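Local coordinates for protein O-methyltransferase family 2 (Planctopirus limnophila, PDB 5I2H) that probably transfers a methyl group from S-adenosyl-L-methionine to a hydroxyl of a small substrate, and is seen here with the flavone apigenin bound, at residues L60-E64 and R65-V69; I88-P92 and L93-H97; A113-A117 and G118-L122. One frame throughout, in Å; residues are numbered along the deposited sequence. Where two conformers were deposited one is given.

All three contacts sit at the start of a helix, where a serine or threonine takes the N-cap position. Contact 1 lies nearest the centre of the chain, with three buried and no exposed residues among those that touch, and meets only its own subunit. Its helix 64-76 packs on helix 117-128, whose first turn is contact 3. Contacts 2 and 3 lie farther out, include exposed residues and both touch the second subunit; contact 2 is the farthest, about 29 Å between its centre and that of the chain. Contact 1 adds a carboxylate-amide bond to its cap, contact 2 adds a salt bridge, and contact 3 relies on hydroxyl and backbone groups without a charged side chain.

Contact 1: residues L60-E64 and R65-V69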
loop_
_atom_site.group_PDB
_atom_site.type_symbol
_atom_site.label_atom_id
_atom_site.label_comp_id
_atom_site.label_asym_id
_atom_site.label_seq_id
_atom_site.Cartn_x
_atom_site.Cartn_y
_atom_site.Cartn_z
ATOM N N LEU A 60 -3.702 -9.674 23.705
ATOM C CA LEU A 60 -3.949 -8.408 23.038
ATOM C C LEU A 60 -5.265 -7.776 23.458
ATOM O O LEU A 60 -5.520 -6.626 23.082
ATOM C CB LEU A 60 -3.952 -8.599 21.516
ATOM C CG LEU A 60 -2.646 -9.075 20.859
ATOM C CD1 LEU A 60 -2.793 -9.198 19.345
ATOM C CD2 LEU A 60 -1.505 -8.113 21.206
ATOM N N VAL A 61 -6.098 -8.508 24.201
ATOM C CA VAL A 61 -7.456 -8.131 24.601
ATOM C C VAL A 61 -8.253 -7.682 23.372
ATOM O O VAL A 61 -8.746 -6.550 23.288
ATOM C CB VAL A 61 -7.452 -7.110 25.774
ATOM C CG1 VAL A 61 -6.611 -7.649 26.895
ATOM C CG2 VAL A 61 -6.919 -5.720 25.439
ATOM N N LEU A 62 -8.423 -8.607 22.427
ATOM C CA LEU A 62 -9.129 -8.354 21.178
ATOM C C LEU A 62 -10.156 -9.451 20.937
ATOM O O LEU A 62 -10.018 -10.579 21.423
ATOM C CB LEU A 62 -8.159 -8.283 19.968
ATOM C CG LEU A 62 -7.121 -7.161 19.870
ATOM C CD1 LEU A 62 -6.228 -7.365 18.625
ATOM C CD2 LEU A 62 -7.793 -5.791 19.821
ATOM N N SER A 63 -11.186 -9.112 20.172
ATOM C CA SER A 63 -12.153 -10.111 19.740
ATOM C C SER A 63 -11.479 -11.143 18.847
ATOM O O SER A 63 -10.373 -10.933 18.342
ATOM C CB SER A 63 -13.313 -9.451 18.986
ATOM O OG SER A 63 -12.867 -8.889 17.752
ATOM N N GLU A 64 -12.168 -12.274 18.668
ATOM C CA GLU A 64 -11.724 -13.282 17.712
ATOM C C GLU A 64 -11.576 -12.686 16.329
ATOM O O GLU A 64 -10.581 -12.940 15.642
ATOM C CB GLU A 64 -12.710 -14.451 17.656
ATOM C CG GLU A 64 -12.159 -15.727 16.952
ATOM C CD GLU A 64 -12.526 -15.892 15.434
ATOM O OE1 GLU A 64 -13.325 -15.089 14.866
ATOM O OE2 GLU A 64 -12.001 -16.863 14.810
ATOM N N ARG A 65 -12.553 -11.888 15.902
ATOM C CA ARG A 65 -12.489 -11.333 14.555
ATOM C C ARG A 65 -11.309 -10.379 14.432
ATOM O O ARG A 65 -10.533 -10.458 13.466
ATOM C CB ARG A 65 -13.801 -10.617 14.201
ATOM C CG ARG A 65 -13.798 -10.070 12.747
ATOM C CD ARG A 65 -15.128 -9.427 12.348
ATOM N NE ARG A 65 -15.433 -8.255 13.145
ATOM C CZ ARG A 65 -15.680 -7.053 12.644
ATOM N NH1 ARG A 65 -15.640 -6.841 11.323
ATOM N NH2 ARG A 65 -15.989 -6.058 13.471
ATOM N N ALA A 66 -11.150 -9.472 15.406
ATOM C CA ALA A 66 -10.042 -8.518 15.332
ATOM C C ALA A 66 -8.710 -9.244 15.348
ATOM O O ALA A 66 -7.778 -8.874 14.610
ATOM C CB ALA A 66 -10.112 -7.520 16.495
ATOM N N THR A 67 -8.599 -10.296 16.168
ATOM C CA THR A 67 -7.325 -11.011 16.218
ATOM C C THR A 67 -7.056 -11.729 14.895
ATOM O O THR A 67 -5.913 -11.713 14.395
ATOM C CB THR A 67 -7.289 -11.976 17.405
ATOM O OG1 THR A 67 -7.559 -11.248 18.615
ATOM C CG2 THR A 67 -5.903 -12.616 17.528
ATOM N N GLN A 68 -8.101 -12.313 14.286
ATOM C CA GLN A 68 -7.918 -13.003 13.013
ATOM C C GLN A 68 -7.458 -12.041 11.935
ATOM O O GLN A 68 -6.549 -12.370 11.170
ATOM C CB GLN A 68 -9.186 -13.715 12.532
ATOM C CG GLN A 68 -9.645 -14.909 13.325
ATOM C CD GLN A 68 -8.947 -16.213 12.964
ATOM O OE1 GLN A 68 -7.831 -16.230 12.452
ATOM N NE2 GLN A 68 -9.633 -17.323 13.224
ATOM N N VAL A 69 -8.095 -10.867 11.816
ATOM C CA VAL A 69 -7.691 -10.014 10.697
ATOM C C VAL A 69 -6.269 -9.484 10.921
ATOM O O VAL A 69 -5.509 -9.312 9.962
ATOM C CB VAL A 69 -8.681 -8.858 10.409
ATOM C CG1 VAL A 69 -10.107 -9.399 10.221
ATOM C CG2 VAL A 69 -8.675 -7.792 11.465
#
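Ser-63 caps helix 64-76: its OG accepts from Ala-66 N at 3.0 Å. The cap ends the turn between helices 53-60 and 64-76, consistent with the helix-turn-helix part of a winged-helix dimerisation domain. The chain leaves the first helix through a Schellman motif at Val-61, where phi is positive. Val-61 itself is exposed.

The tight part lies round Thr-67 and Ala-66, both buried. Two donors of Thr-67 grip Ser-63 O. Thr-67 OG1 binds it at 2.8 Å, and Thr-67 N comes from the opposite face of the carbonyl plane at 2.9 Å. OG1 can double back in this way because it stands beside its own backbone N, anti to the carbonyl carbon (chi1 -56°). This bond helps hold the rotation of the threonine. Leu-62 CB presses on the same hydroxyl, with 3.3 Å to Thr-67 OG1. It also meets Ala-66 CB. Behind this, Phe-322 and Leu-126 pack on Ala-66.

The side nearer solvent is polar. Glu-64 and Arg-65 are partly exposed, but their ends are held by charges beyond the turn. Arg-65 has its CB directed away from the turn. Its guanidinium forms a salt bridge with Asp-129 and gives hydrogen bonds to the backbone oxygens of Thr-325 and Gly-327. Asp-129 is also bonded to Ser-63 OG, so one carboxylate ties the cap to the arginine. Glu-64 has a salt bridge to Arg-277, which probably favours its charged form. Its chain bends at chi2 (-96°) and crosses the buried Gln-68. The carboxylate and amide planes stand nearly perpendicular, 86° apart. Gln-68 NE2 points its N-H within its own amide plane but meets Glu-64 OE2 from above the carboxylate plane, at 2.9 Å.

Contact 2: residues I88-P92 and L93-H97; sequences IDLTP and LARNH
Asp-89 OD1 is gripped by three groups. Arg-95 NH2 bonds it at 3.2 Å as part of a salt bridge. Water 1 donates to it at 2.6 Å and accepts from Arg-95 NH1, closing a bridge between the two side chains. Leu-90 N adds a weak bond. The carboxylate and guanidinium planes are turned 65° apart, and NH2 meets OD1 from above the carboxylate plane. Leu-90 CB lies over one guanidinium face, offset toward its rim, and Leu-90 CD1 touches Arg-95 CA at 3.9 Å. With an alanine here in place of Arg-95, the Asp-89 charge is likely to be left without its mate and the bridging water without one of its anchors.

Deeper in, Leu-90 CD2 rests on Ala-94 CB at 4.1 Å. Thr-91 OG1, set between its own backbone N and carbonyl carbon (chi1 64°), takes a weak capping bond from Ala-94 N at 3.4 Å. The same hydroxyl is bonded to Gln-78 O. Asn-96 ND2 is hydrogen-bonded to Thr-15 of the second subunit. The arrangement is an N-cap joining strand 88-90, of a two-stranded hairpin like the wing of a winged helix, to short helix 92-97 at the dimer interface.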
loop_
_atom_site.group_PDB
_atom_site.type_symbol
_atom_site.label_atom_id
_atom_site.label_comp_id
_atom_site.label_asym_id
_atom_site.label_seq_id
_atom_site.Cartn_x
_atom_site.Cartn_y
_atom_site.Cartn_z
ATOM N N ILE A 88 1.165 -19.325 16.788
ATOM C CA ILE A 88 1.560 -18.159 15.998
ATOM C C ILE A 88 2.922 -17.690 16.501
ATOM O O ILE A 88 3.101 -17.474 17.706
ATOM C CB ILE A 88 0.517 -17.034 16.102
ATOM C CG1 ILE A 88 -0.873 -17.535 15.663
ATOM C CG2 ILE A 88 0.956 -15.809 15.281
ATOM C CD1 ILE A 88 -2.012 -16.732 16.242
ATOM N N ASP A 89 3.874 -17.521 15.586
ATOM C CA ASP A 89 5.232 -17.098 15.939
ATOM C C ASP A 89 5.723 -15.974 15.027
ATOM O O ASP A 89 5.188 -15.746 13.945
ATOM C CB ASP A 89 6.205 -18.278 15.862
ATOM C CG ASP A 89 7.484 -18.055 16.656
ATOM O OD1 ASP A 89 7.611 -17.025 17.382
ATOM O OD2 ASP A 89 8.361 -18.931 16.553
ATOM N N LEU A 90 6.785 -15.289 15.459
ATOM C CA LEU A 90 7.450 -14.339 14.570
ATOM C C LEU A 90 8.255 -15.076 13.513
ATOM O O LEU A 90 8.790 -16.157 13.764
ATOM C CB LEU A 90 8.397 -13.422 15.348
ATOM C CG LEU A 90 7.798 -12.588 16.466
ATOM C CD1 LEU A 90 8.892 -11.678 17.078
ATOM C CD2 LEU A 90 6.619 -11.763 15.926
ATOM N N THR A 91 8.359 -14.466 12.319
ATOM C CA THR A 91 9.397 -14.837 11.374
ATOM C C THR A 91 10.691 -14.109 11.731
ATOM O O THR A 91 10.678 -13.111 12.454
ATOM C CB THR A 91 9.004 -14.460 9.948
ATOM O OG1 THR A 91 8.901 -13.043 9.914
ATOM C CG2 THR A 91 7.643 -15.076 9.554
ATOM N N PRO A 92 11.822 -14.577 11.212
ATOM C CA PRO A 92 13.071 -13.850 11.457
ATOM C C PRO A 92 12.998 -12.400 11.036
ATOM O O PRO A 92 13.540 -11.533 11.727
ATOM C CB PRO A 92 14.103 -14.639 10.633
ATOM C CG PRO A 92 13.556 -16.038 10.615
ATOM C CD PRO A 92 12.050 -15.891 10.581
ATOM N N LEU A 93 12.307 -12.111 9.932
ATOM C CA LEU A 93 12.190 -10.733 9.480
ATOM C C LEU A 93 11.569 -9.844 10.560
ATOM O O LEU A 93 12.089 -8.765 10.850
ATOM C CB LEU A 93 11.379 -10.696 8.191
ATOM C CG LEU A 93 11.183 -9.357 7.507
ATOM C CD1 LEU A 93 12.516 -8.933 6.912
ATOM C CD2 LEU A 93 10.082 -9.473 6.427
ATOM N N ALA A 94 10.485 -10.304 11.203
ATOM C CA ALA A 94 9.860 -9.530 12.283
ATOM C C ALA A 94 10.742 -9.531 13.525
ATOM O O ALA A 94 10.874 -8.508 14.210
ATOM C CB ALA A 94 8.475 -10.102 12.647
ATOM N N ARG A 95 11.353 -10.678 13.833
ATOM C CA ARG A 95 12.149 -10.760 15.053
ATOM C C ARG A 95 13.340 -9.802 14.995
ATOM O O ARG A 95 13.713 -9.182 16.010
ATOM C CB ARG A 95 12.601 -12.201 15.280
ATOM C CG ARG A 95 13.095 -12.463 16.718
ATOM C CD ARG A 95 13.460 -13.921 16.995
ATOM N NE ARG A 95 12.468 -14.902 16.517
ATOM C CZ ARG A 95 11.435 -15.389 17.219
ATOM N NH1 ARG A 95 11.155 -14.936 18.435
ATOM N NH2 ARG A 95 10.634 -16.305 16.656
ATOM N N ASN A 96 13.947 -9.663 13.814
ATOM C CA ASN A 96 15.126 -8.814 13.674
ATOM C C ASN A 96 14.778 -7.344 13.528
ATOM O O ASN A 96 15.595 -6.485 13.876
ATOM C CB ASN A 96 15.953 -9.258 12.464
ATOM C CG ASN A 96 16.532 -10.643 12.663
ATOM O OD1 ASN A 96 16.815 -11.020 13.788
ATOM N ND2 ASN A 96 16.685 -11.409 11.585
ATOM N N HIS A 97 13.614 -7.022 12.978
ATOM C CA HIS A 97 13.370 -5.641 12.597
ATOM C C HIS A 97 12.171 -4.990 13.270
ATOM O O HIS A 97 12.027 -3.771 13.162
ATOM C CB HIS A 97 13.241 -5.550 11.066
ATOM C CG HIS A 97 14.409 -6.165 10.368
ATOM N ND1 HIS A 97 15.693 -5.700 10.544
ATOM C CD2 HIS A 97 14.499 -7.217 9.514
ATOM C CE1 HIS A 97 16.526 -6.449 9.835
ATOM N NE2 HIS A 97 15.829 -7.376 9.203
HETATM O O HOH W 1 8.805 -16.427 19.659
#

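Contact 3: residues A113-A117 and G118-L122. With EDO (1,2-ethanediol), chain D.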
loop_
_atom_site.group_PDB
_atom_site.type_symbol
_atom_site.label_atom_id
_atom_site.label_comp_id
_atom_site.label_asym_id
_atom_site.label_seq_id
_atom_site.Cartn_x
_atom_site.Cartn_y
_atom_site.Cartn_z
ATOM N N ALA A 113 4.131 6.708 11.918
ATOM C CA ALA A 113 2.742 6.714 11.489
ATOM C C ALA A 113 1.781 6.381 12.617
ATOM O O ALA A 113 0.586 6.198 12.354
ATOM C CB ALA A 113 2.541 5.727 10.331
ATOM N N ALA A 114 2.266 6.298 13.865
ATOM C CA ALA A 114 1.431 5.780 14.955
ATOM C C ALA A 114 0.225 6.671 15.236
ATOM O O ALA A 114 -0.785 6.207 15.775
ATOM C CB ALA A 114 2.261 5.641 16.233
ATOM N N GLN A 115 0.324 7.951 14.928
ATOM C CA GLN A 115 -0.721 8.897 15.272
ATOM C C GLN A 115 -1.451 9.413 14.052
ATOM O O GLN A 115 -2.216 10.377 14.163
ATOM C CB GLN A 115 -0.127 10.054 16.071
ATOM C CG GLN A 115 0.518 9.567 17.369
ATOM C CD GLN A 115 -0.518 9.023 18.328
ATOM O OE1 GLN A 115 -1.564 9.627 18.509
ATOM N NE2 GLN A 115 -0.261 7.860 18.899
ATOM N N SER A 116 -1.232 8.803 12.887
ATOM C CA SER A 116 -2.009 9.190 11.723
ATOM C C SER A 116 -3.481 8.847 11.957
ATOM O O SER A 116 -3.821 7.914 12.694
ATOM C CB SER A 116 -1.498 8.494 10.467
ATOM O OG SER A 116 -1.969 7.147 10.425
ATOM N N ALA A 117 -4.361 9.629 11.338
ATOM C CA ALA A 117 -5.792 9.379 11.496
ATOM C C ALA A 117 -6.147 7.954 11.070
ATOM O O ALA A 117 -6.953 7.282 11.730
ATOM C CB ALA A 117 -6.596 10.407 10.692
ATOM N N GLY A 118 -5.536 7.468 9.987
ATOM C CA GLY A 118 -5.800 6.107 9.548
ATOM C C GLY A 118 -5.368 5.058 10.562
ATOM O O GLY A 118 -6.102 4.101 10.831
ATOM N N THR A 119 -4.170 5.208 11.128
ATOM C CA THR A 119 -3.724 4.240 12.118
ATOM C C THR A 119 -4.624 4.271 13.345
ATOM O O THR A 119 -5.058 3.223 13.832
ATOM C CB THR A 119 -2.277 4.519 12.518
ATOM O OG1 THR A 119 -1.465 4.379 11.351
ATOM C CG2 THR A 119 -1.828 3.512 13.571
ATOM N N LEU A 120 -4.899 5.476 13.872
ATOM C CA LEU A 120 -5.762 5.581 15.046
ATOM C C LEU A 120 -7.142 4.979 14.794
ATOM O O LEU A 120 -7.706 4.329 15.684
ATOM C CB LEU A 120 -5.900 7.047 15.469
ATOM C CG LEU A 120 -4.578 7.659 15.933
ATOM C CD1 LEU A 120 -4.774 9.142 16.225
ATOM C CD2 LEU A 120 -4.102 6.887 17.191
ATOM N N ALA A 121 -7.708 5.197 13.594
ATOM C CA ALA A 121 -9.010 4.619 13.270
ATOM C C ALA A 121 -8.946 3.102 13.301
ATOM O O ALA A 121 -9.856 2.436 13.818
ATOM C CB ALA A 121 -9.482 5.105 11.899
ATOM N N LEU A 122 -7.882 2.527 12.732
ATOM C CA LEU A 122 -7.802 1.076 12.706
ATOM C C LEU A 122 -7.615 0.529 14.108
ATOM O O LEU A 122 -8.221 -0.493 14.454
ATOM C CB LEU A 122 -6.682 0.617 11.771
ATOM C CG LEU A 122 -6.439 -0.900 11.758
ATOM C CD1 LEU A 122 -7.627 -1.632 11.182
ATOM C CD2 LEU A 122 -5.157 -1.272 10.978
HETATM C C1 EDO D . -3.811 11.993 8.738
HETATM O O1 EDO D . -3.335 11.865 10.077
HETATM C C2 EDO D . -2.718 11.791 7.708
HETATM O O2 EDO D . -2.515 10.374 7.564
#
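Thr-119 turns its hydroxyl back across the start of its helix to the preceding turn, and OG1 donates to Ala-113 O at 2.9 Å. The turn is a type I beta turn from Ala-113 to Ser-116. Its own bond, from Ser-116 N, reaches Ala-113 O from the opposite face of the carbonyl plane. With chi1 of Thr-119 at -62°, OG1 lies on the side of its own backbone N, where it faces the turn. The methyl CG2, on the neighbouring branch, comes 3.6 Å from Ala-114 O.

Leu-120 has its CB directed toward the turn and lays its branches on the turn's carbonyl oxygens. Its CG sits 3.3 Å from Ser-116 O, and its CD1 sits 3.5 Å from Gln-115 O. Gln-115 bends at chi2 and crosses Leu-120, with OE1 equally near both methyls. His-39 of helix 26-39 touches both side chains and donates to Ala-114 O.

Ser-116 is the N-cap of helix 117-128. Ser-116 OG lies 3.0 Å from Thr-119 OG1. Its carbonyl takes a nearly straight bond from Leu-120 N (178°). Ala-117 packs on Ala-117 of the second subunit, and Ala-117 N donates at 2.8 Å to O1 of an ethanediol, probably from the crystallisation liquor. The chemistry is thus uncharged, with one threonine hydroxyl and backbone N-H groups donating to carbonyl oxygens of the turn and first helical residues. The ethanediol shows that a first-turn N-H here can take an outside oxygen as partner.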